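PDB 4HDE: SCO1/SenC family lipoprotein, which probably serves as a membrane-anchored copper chaperone or thiol-disulfide protein with a thioredoxin fold in cytochrome c oxidase assembly. Local coordinates for residues A[9-17]-A[113-121]; A[81-90]-A[99-107]. All coordinates share one frame; numbering follows the deposited sequence.

In the fold
Both contacts bring a helix against other parts of the thioredoxin-like fold, on opposite faces of the central sheet. Interaction 1 is partly buried: it ties the N-terminal segment 9-17 to the end of helix 108-119 through an asparagine-centred set of hydrogen bonds, bridging waters and an aromatic cluster. Interaction 2 is buried and almost wholly apolar, packing helix 83-90 on the edge strand 100-103, one of the two outermost, with a single hydrogen bond at one end. Its two segments lie within the chain loop that interaction 1 closes. Strand 100-103 leads on into helix 108-119, and the two contacts, their centres about 18 Å apart, meet where Phe15 and Phe17 pack against Leu103, Thr104 and Tyr106.

Interaction 1 of 2, residues A[9-17]-A[113-121]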
# COMPACT_ATOMS: atom_id res chain seq x y z
N ASN A 9 -6.09 -6.56 -14.11
CA ASN A 9 -5.97 -8.01 -13.98
C ASN A 9 -4.53 -8.49 -13.76
O ASN A 9 -4.12 -9.48 -14.37
CB ASN A 9 -6.52 -8.73 -15.23
CG ASN A 9 -7.97 -8.39 -15.51
OD1 ASN A 9 -8.33 -8.04 -16.65
ND2 ASN A 9 -8.82 -8.48 -14.50
N TRP A 10 -3.77 -7.81 -12.92
CA TRP A 10 -2.40 -8.26 -12.66
C TRP A 10 -2.35 -9.34 -11.59
O TRP A 10 -2.97 -9.21 -10.53
CB TRP A 10 -1.53 -7.12 -12.16
CG TRP A 10 -1.26 -6.00 -13.12
CD1 TRP A 10 -1.52 -5.96 -14.46
CD2 TRP A 10 -0.66 -4.75 -12.79
NE1 TRP A 10 -1.11 -4.75 -14.98
CE2 TRP A 10 -0.58 -3.99 -13.97
CE3 TRP A 10 -0.17 -4.20 -11.59
CZ2 TRP A 10 -0.03 -2.71 -13.99
CZ3 TRP A 10 0.37 -2.93 -11.62
CH2 TRP A 10 0.43 -2.20 -12.81
N ASP A 11 -1.63 -10.42 -11.88
CA ASP A 11 -1.39 -11.47 -10.90
C ASP A 11 -0.50 -10.97 -9.76
O ASP A 11 0.43 -10.20 -9.97
CB ASP A 11 -0.69 -12.66 -11.56
CG ASP A 11 -1.57 -13.39 -12.57
OD1 ASP A 11 -2.81 -13.42 -12.40
OD2 ASP A 11 -1.00 -13.95 -13.53
N LEU A 12 -0.81 -11.42 -8.55
CA LEU A 12 0.00 -11.13 -7.37
C LEU A 12 0.47 -12.42 -6.73
O LEU A 12 -0.32 -13.32 -6.48
CB LEU A 12 -0.80 -10.38 -6.32
CG LEU A 12 -1.16 -8.93 -6.62
CD1 LEU A 12 -1.82 -8.35 -5.38
CD2 LEU A 12 0.09 -8.15 -7.00
N GLU A 13 1.77 -12.50 -6.47
CA GLU A 13 2.31 -13.66 -5.79
C GLU A 13 1.83 -13.70 -4.34
O GLU A 13 1.46 -12.68 -3.76
CB GLU A 13 3.82 -13.64 -5.82
CG GLU A 13 4.43 -12.67 -4.84
CD GLU A 13 5.93 -12.55 -4.98
OE1 GLU A 13 6.65 -12.92 -4.03
OE2 GLU A 13 6.39 -12.10 -6.05
N THR A 14 1.84 -14.89 -3.77
CA THR A 14 1.53 -15.08 -2.36
C THR A 14 2.73 -14.63 -1.53
O THR A 14 3.87 -14.99 -1.83
CB THR A 14 1.21 -16.55 -2.08
OG1 THR A 14 0.07 -16.93 -2.86
CG2 THR A 14 0.91 -16.78 -0.62
N PHE A 15 2.47 -13.84 -0.50
CA PHE A 15 3.53 -13.31 0.35
C PHE A 15 3.12 -13.28 1.82
O PHE A 15 1.94 -13.21 2.16
CB PHE A 15 3.94 -11.90 -0.09
CG PHE A 15 2.87 -10.87 0.08
CD1 PHE A 15 2.81 -10.08 1.22
CD2 PHE A 15 1.91 -10.68 -0.91
CE1 PHE A 15 1.83 -9.13 1.38
CE2 PHE A 15 0.92 -9.74 -0.75
CZ PHE A 15 0.88 -8.96 0.40
N GLN A 16 4.12 -13.34 2.69
CA GLN A 16 3.94 -13.23 4.12
C GLN A 16 5.06 -12.37 4.67
O GLN A 16 6.21 -12.80 4.72
CB GLN A 16 3.96 -14.60 4.79
CG GLN A 16 3.81 -14.57 6.30
CD GLN A 16 3.96 -15.94 6.92
OE1 GLN A 16 3.51 -16.95 6.35
NE2 GLN A 16 4.62 -16.00 8.06
N PHE A 17 4.73 -11.14 5.04
CA PHE A 17 5.73 -10.21 5.55
C PHE A 17 5.43 -9.94 7.02
O PHE A 17 4.68 -10.70 7.64
CB PHE A 17 5.75 -8.92 4.73
CG PHE A 17 6.09 -9.12 3.26
CD1 PHE A 17 6.89 -10.18 2.84
CD2 PHE A 17 5.62 -8.23 2.31
CE1 PHE A 17 7.20 -10.34 1.48
CE2 PHE A 17 5.92 -8.38 0.96
CZ PHE A 17 6.71 -9.44 0.54
N LYS A 113 12.40 -7.13 -6.18
CA LYS A 113 11.83 -8.12 -7.08
C LYS A 113 10.31 -8.11 -6.98
O LYS A 113 9.61 -8.18 -7.99
CB LYS A 113 12.37 -9.52 -6.77
CG LYS A 113 11.89 -10.59 -7.73
CD LYS A 113 12.24 -11.98 -7.23
CE LYS A 113 11.67 -13.05 -8.14
NZ LYS A 113 10.18 -12.96 -8.24
N PHE A 114 9.80 -8.01 -5.75
CA PHE A 114 8.36 -8.04 -5.51
C PHE A 114 7.67 -6.86 -6.21
O PHE A 114 6.65 -7.03 -6.88
CB PHE A 114 8.12 -8.00 -4.00
CG PHE A 114 6.66 -7.99 -3.59
CD1 PHE A 114 5.96 -9.18 -3.44
CD2 PHE A 114 6.01 -6.80 -3.32
CE1 PHE A 114 4.63 -9.17 -3.04
CE2 PHE A 114 4.68 -6.79 -2.91
CZ PHE A 114 3.99 -7.98 -2.78
N SER A 115 8.24 -5.67 -6.07
CA SER A 115 7.69 -4.49 -6.72
C SER A 115 7.74 -4.60 -8.25
O SER A 115 6.77 -4.25 -8.94
CB SER A 115 8.43 -3.24 -6.24
OG SER A 115 7.90 -2.06 -6.82
N LYS A 116 8.85 -5.12 -8.78
CA LYS A 116 9.01 -5.31 -10.22
C LYS A 116 7.99 -6.30 -10.77
O LYS A 116 7.34 -6.04 -11.79
CB LYS A 116 10.43 -5.80 -10.53
CG LYS A 116 10.63 -6.33 -11.95
CD LYS A 116 12.07 -6.78 -12.20
CE LYS A 116 12.41 -8.10 -11.50
NZ LYS A 116 11.93 -9.30 -12.25
N ASP A 117 7.86 -7.45 -10.11
CA ASP A 117 7.12 -8.57 -10.68
C ASP A 117 5.61 -8.45 -10.48
O ASP A 117 4.84 -8.98 -11.29
CB ASP A 117 7.62 -9.89 -10.10
CG ASP A 117 8.95 -10.31 -10.70
OD1 ASP A 117 9.40 -9.65 -11.65
OD2 ASP A 117 9.53 -11.32 -10.24
N ASN A 118 5.20 -7.78 -9.42
CA ASN A 118 3.79 -7.69 -9.08
C ASN A 118 3.15 -6.34 -9.39
O ASN A 118 1.97 -6.27 -9.71
CB ASN A 118 3.59 -8.05 -7.62
CG ASN A 118 4.01 -9.46 -7.32
OD1 ASN A 118 3.30 -10.41 -7.63
ND2 ASN A 118 5.20 -9.61 -6.75
N PHE A 119 3.93 -5.28 -9.27
CA PHE A 119 3.39 -3.94 -9.44
C PHE A 119 4.06 -3.14 -10.55
O PHE A 119 3.79 -1.95 -10.70
CB PHE A 119 3.44 -3.18 -8.11
CG PHE A 119 2.52 -3.76 -7.07
CD1 PHE A 119 1.21 -3.33 -6.96
CD2 PHE A 119 2.97 -4.75 -6.21
CE1 PHE A 119 0.36 -3.87 -6.02
CE2 PHE A 119 2.14 -5.29 -5.26
CZ PHE A 119 0.82 -4.84 -5.16
N GLN A 120 4.91 -3.80 -11.34
CA GLN A 120 5.58 -3.16 -12.48
C GLN A 120 6.21 -1.84 -12.09
O GLN A 120 6.16 -0.87 -12.84
CB GLN A 120 4.59 -2.96 -13.63
CG GLN A 120 3.82 -4.22 -13.95
CD GLN A 120 3.07 -4.13 -15.26
OE1 GLN A 120 3.22 -3.16 -16.01
NE2 GLN A 120 2.28 -5.15 -15.56
N SER A 121 6.84 -1.82 -10.92
CA SER A 121 7.42 -0.61 -10.37
C SER A 121 8.87 -0.84 -9.94
O SER A 121 9.16 -1.78 -9.20
CB SER A 121 6.58 -0.14 -9.18
OG SER A 121 7.02 1.11 -8.70
O HOH W 1 1.59 -8.65 -11.72
O HOH W 2 9.07 -11.49 -6.07
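Asn118, near the end of helix 108-119, grips Glu13 at two points. Its CB lies 3.6 Å from Leu12 CD2, and CG anti to the carbonyl carbon (chi1 -62°) brings the amide to the 9-17 backbone. There OD1 accepts a nearly straight bond from Glu13 N (2.8 Å, 167°), whose donor is tilted from the carbonyl plane. ND2 uses both hydrogens: one goes in the amide plane to Glu13 OE2 at 2.8 Å, meeting the carboxylate from above its plane, the other back to Phe114 O, which fixes the rotation of the amide. One water links Glu13 OE2 to Lys113 NZ, which also forms a salt bridge with Asp117. In this thioredoxin-like SCO1/SenC domain helix 108-119 packs on the central sheet, with Phe119 against Phe39 and Tyr138. Phe114 is the middle ring of an aromatic cluster: its edge points at the face of Phe15 (centroids 5.2 Å apart), while its own face receives the edge of Phe17. At the other end the Gln120 amide stacks over one face of Trp10, the planes 18° apart, with CG above the six-membered ring.

Interaction 2 of 2, residues A[81-90]-A[99-107]; sequences DKPENLKAFI and NWNLLTGYS
Helix 83-90 runs across strand 100-103 at 140° between their N-to-C directions, the axes of these short segments approaching to 8.7 Å. CA atoms come nearest at Leu86-Leu102 and Lys82-Thr104, which sets the helix start against Thr104. Lys82 is the N-cap residue, and its backbone N donates to Asn85 OD1 within the first turn. Just before it, the Asp81 carbonyl accepts a short 2.6 Å bond from Thr104 OG1, which comes in nearly along the C=O axis. Thr104 chi1 of -169° swings OG1 away from its own N and leaves the methyl CG2 against Pro83 CD and Leu86 CD1, the latter 3.8 Å away. The remaining contact is apolar. Leu86 and Leu102 meet through their CB atoms at 4.0 Å, and Leu86 CD1 reaches on over the strand backbone to Leu102 O. Leu102 CD1 lies against CB and CG1 of Ile90, 3.7 Å from CB, and CD2 sits between Ile90 CB and the Phe89 ring. Ile90 CG1 points away from the backbone N, and the bend at chi2 (59°) brings CD1 over one face of the Trp100 indole, 3.6 Å from the centroid of the six-membered ring, a CH-pi contact. Together these residues form the helix-on-sheet layer of a beta-alpha-beta unit made of strand 70-75, helix 83-90 and strand 100-103, in which the edge strand 100-103 pairs in parallel with 70-75. The Asp81 carboxylate bonds to Ser75 at the end of strand 70-75 and to Thr42 in the loop after strand 35-40, while helix 48-64 lies alongside, its Thr52 touching Phe89 and Ile90 and its Met55 and Gln59 packing on Trp100.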
# COMPACT_ATOMS: atom_id res chain seq x y z
N ASP A 81 13.77 0.43 7.95
CA ASP A 81 12.41 0.39 8.47
C ASP A 81 12.13 -0.95 9.13
O ASP A 81 11.86 -1.94 8.45
CB ASP A 81 11.38 0.62 7.36
CG ASP A 81 11.41 2.03 6.81
OD1 ASP A 81 12.12 2.89 7.37
OD2 ASP A 81 10.70 2.29 5.81
N LYS A 82 12.21 -0.99 10.45
CA LYS A 82 11.76 -2.15 11.21
C LYS A 82 10.35 -1.86 11.72
O LYS A 82 9.84 -0.76 11.54
CB LYS A 82 12.75 -2.46 12.34
CG LYS A 82 14.21 -2.37 11.93
CD LYS A 82 14.55 -3.29 10.75
CE LYS A 82 16.02 -3.15 10.36
NZ LYS A 82 16.36 -4.06 9.24
N PRO A 83 9.69 -2.86 12.32
CA PRO A 83 8.32 -2.60 12.77
C PRO A 83 8.17 -1.34 13.63
O PRO A 83 7.21 -0.58 13.41
CB PRO A 83 7.97 -3.87 13.56
CG PRO A 83 8.73 -4.94 12.82
CD PRO A 83 10.04 -4.29 12.42
N GLU A 84 9.06 -1.10 14.59
CA GLU A 84 8.91 0.06 15.45
C GLU A 84 8.96 1.38 14.65
O GLU A 84 8.26 2.34 14.97
CB GLU A 84 9.93 0.05 16.58
CG GLU A 84 11.37 0.18 16.12
CD GLU A 84 12.37 -0.05 17.23
OE1 GLU A 84 11.95 -0.27 18.39
OE2 GLU A 84 13.58 -0.01 16.95
N ASN A 85 9.79 1.42 13.62
CA ASN A 85 9.86 2.58 12.75
C ASN A 85 8.53 2.81 12.05
O ASN A 85 8.06 3.95 11.98
CB ASN A 85 10.96 2.42 11.70
CG ASN A 85 12.32 2.16 12.32
OD1 ASN A 85 12.69 1.02 12.59
ND2 ASN A 85 13.07 3.23 12.55
N LEU A 86 7.93 1.75 11.56
CA LEU A 86 6.66 1.87 10.84
C LEU A 86 5.52 2.27 11.77
O LEU A 86 4.64 3.07 11.39
CB LEU A 86 6.32 0.57 10.12
CG LEU A 86 7.29 0.24 8.99
CD1 LEU A 86 6.99 -1.15 8.45
CD2 LEU A 86 7.21 1.27 7.88
N LYS A 87 5.53 1.74 12.98
CA LYS A 87 4.49 2.06 13.95
C LYS A 87 4.57 3.53 14.34
O LYS A 87 3.54 4.23 14.40
CB LYS A 87 4.64 1.16 15.18
CG LYS A 87 3.48 1.25 16.17
CD LYS A 87 3.58 0.17 17.23
CE LYS A 87 2.36 0.15 18.13
NZ LYS A 87 1.15 -0.24 17.37
N ALA A 88 5.77 4.03 14.58
CA ALA A 88 5.94 5.44 14.93
C ALA A 88 5.57 6.35 13.77
O ALA A 88 4.99 7.42 13.97
CB ALA A 88 7.36 5.71 15.39
N PHE A 89 5.90 5.92 12.56
CA PHE A 89 5.59 6.67 11.35
C PHE A 89 4.08 6.83 11.17
O PHE A 89 3.59 7.95 11.00
CB PHE A 89 6.22 5.99 10.13
CG PHE A 89 5.91 6.68 8.81
CD1 PHE A 89 6.67 7.75 8.38
CD2 PHE A 89 4.86 6.23 8.01
CE1 PHE A 89 6.39 8.37 7.17
CE2 PHE A 89 4.59 6.85 6.81
CZ PHE A 89 5.35 7.92 6.39
N ILE A 90 3.34 5.73 11.22
CA ILE A 90 1.92 5.79 10.89
C ILE A 90 1.10 6.57 11.92
O ILE A 90 0.07 7.17 11.58
CB ILE A 90 1.32 4.38 10.65
CG1 ILE A 90 -0.07 4.47 9.99
CG2 ILE A 90 1.23 3.59 11.93
CD1 ILE A 90 -0.08 5.18 8.65
N ASN A 99 -7.38 -1.45 10.07
CA ASN A 99 -7.36 -1.93 8.69
C ASN A 99 -6.19 -1.37 7.89
O ASN A 99 -6.30 -1.20 6.68
CB ASN A 99 -8.68 -1.62 7.98
CG ASN A 99 -8.90 -0.12 7.78
OD1 ASN A 99 -8.36 0.70 8.53
ND2 ASN A 99 -9.68 0.24 6.78
N TRP A 100 -5.09 -1.05 8.55
CA TRP A 100 -3.92 -0.52 7.83
C TRP A 100 -2.67 -1.19 8.38
O TRP A 100 -2.33 -1.02 9.56
CB TRP A 100 -3.82 1.00 8.00
CG TRP A 100 -2.89 1.72 7.04
CD1 TRP A 100 -1.88 1.18 6.28
CD2 TRP A 100 -2.91 3.11 6.76
NE1 TRP A 100 -1.27 2.18 5.54
CE2 TRP A 100 -1.89 3.37 5.82
CE3 TRP A 100 -3.70 4.18 7.21
CZ2 TRP A 100 -1.64 4.65 5.33
CZ3 TRP A 100 -3.45 5.44 6.72
CH2 TRP A 100 -2.43 5.67 5.79
N ASN A 101 -2.02 -1.97 7.53
CA ASN A 101 -0.79 -2.65 7.90
C ASN A 101 0.37 -2.15 7.06
O ASN A 101 0.27 -2.05 5.84
CB ASN A 101 -0.95 -4.16 7.73
CG ASN A 101 -1.82 -4.75 8.80
OD1 ASN A 101 -1.34 -5.11 9.87
ND2 ASN A 101 -3.13 -4.82 8.54
N LEU A 102 1.46 -1.78 7.74
CA LEU A 102 2.69 -1.35 7.07
C LEU A 102 3.67 -2.49 7.23
O LEU A 102 3.84 -3.02 8.33
CB LEU A 102 3.22 -0.05 7.70
CG LEU A 102 2.29 1.15 7.55
CD1 LEU A 102 1.26 1.22 8.68
CD2 LEU A 102 3.12 2.41 7.53
N LEU A 103 4.30 -2.90 6.13
CA LEU A 103 5.02 -4.16 6.07
C LEU A 103 6.52 -3.99 5.83
O LEU A 103 6.97 -3.05 5.17
CB LEU A 103 4.42 -5.06 4.98
CG LEU A 103 2.91 -5.33 5.09
CD1 LEU A 103 2.44 -6.28 3.99
CD2 LEU A 103 2.55 -5.88 6.46
N THR A 104 7.28 -4.94 6.37
CA THR A 104 8.72 -4.94 6.26
C THR A 104 9.21 -6.34 6.63
O THR A 104 8.43 -7.30 6.63
CB THR A 104 9.34 -3.86 7.17
OG1 THR A 104 10.73 -3.72 6.85
CG2 THR A 104 9.18 -4.19 8.64
N GLY A 105 10.51 -6.47 6.92
CA GLY A 105 11.06 -7.71 7.43
C GLY A 105 11.82 -8.54 6.42
O GLY A 105 12.48 -9.51 6.77
N TYR A 106 11.74 -8.13 5.16
CA TYR A 106 12.35 -8.80 4.03
C TYR A 106 13.61 -8.03 3.63
O TYR A 106 13.89 -6.97 4.17
CB TYR A 106 11.34 -8.83 2.88
CG TYR A 106 10.52 -7.56 2.77
CD1 TYR A 106 9.17 -7.55 3.12
CD2 TYR A 106 11.09 -6.38 2.33
CE1 TYR A 106 8.42 -6.40 3.02
CE2 TYR A 106 10.35 -5.22 2.24
CZ TYR A 106 9.01 -5.23 2.58
OH TYR A 106 8.26 -4.09 2.48
N SER A 107 14.37 -8.56 2.68
CA SER A 107 15.56 -7.85 2.20
C SER A 107 15.21 -6.78 1.16
O SER A 107 14.12 -6.79 0.57
CB SER A 107 16.57 -8.83 1.60
OG SER A 107 16.08 -9.36 0.39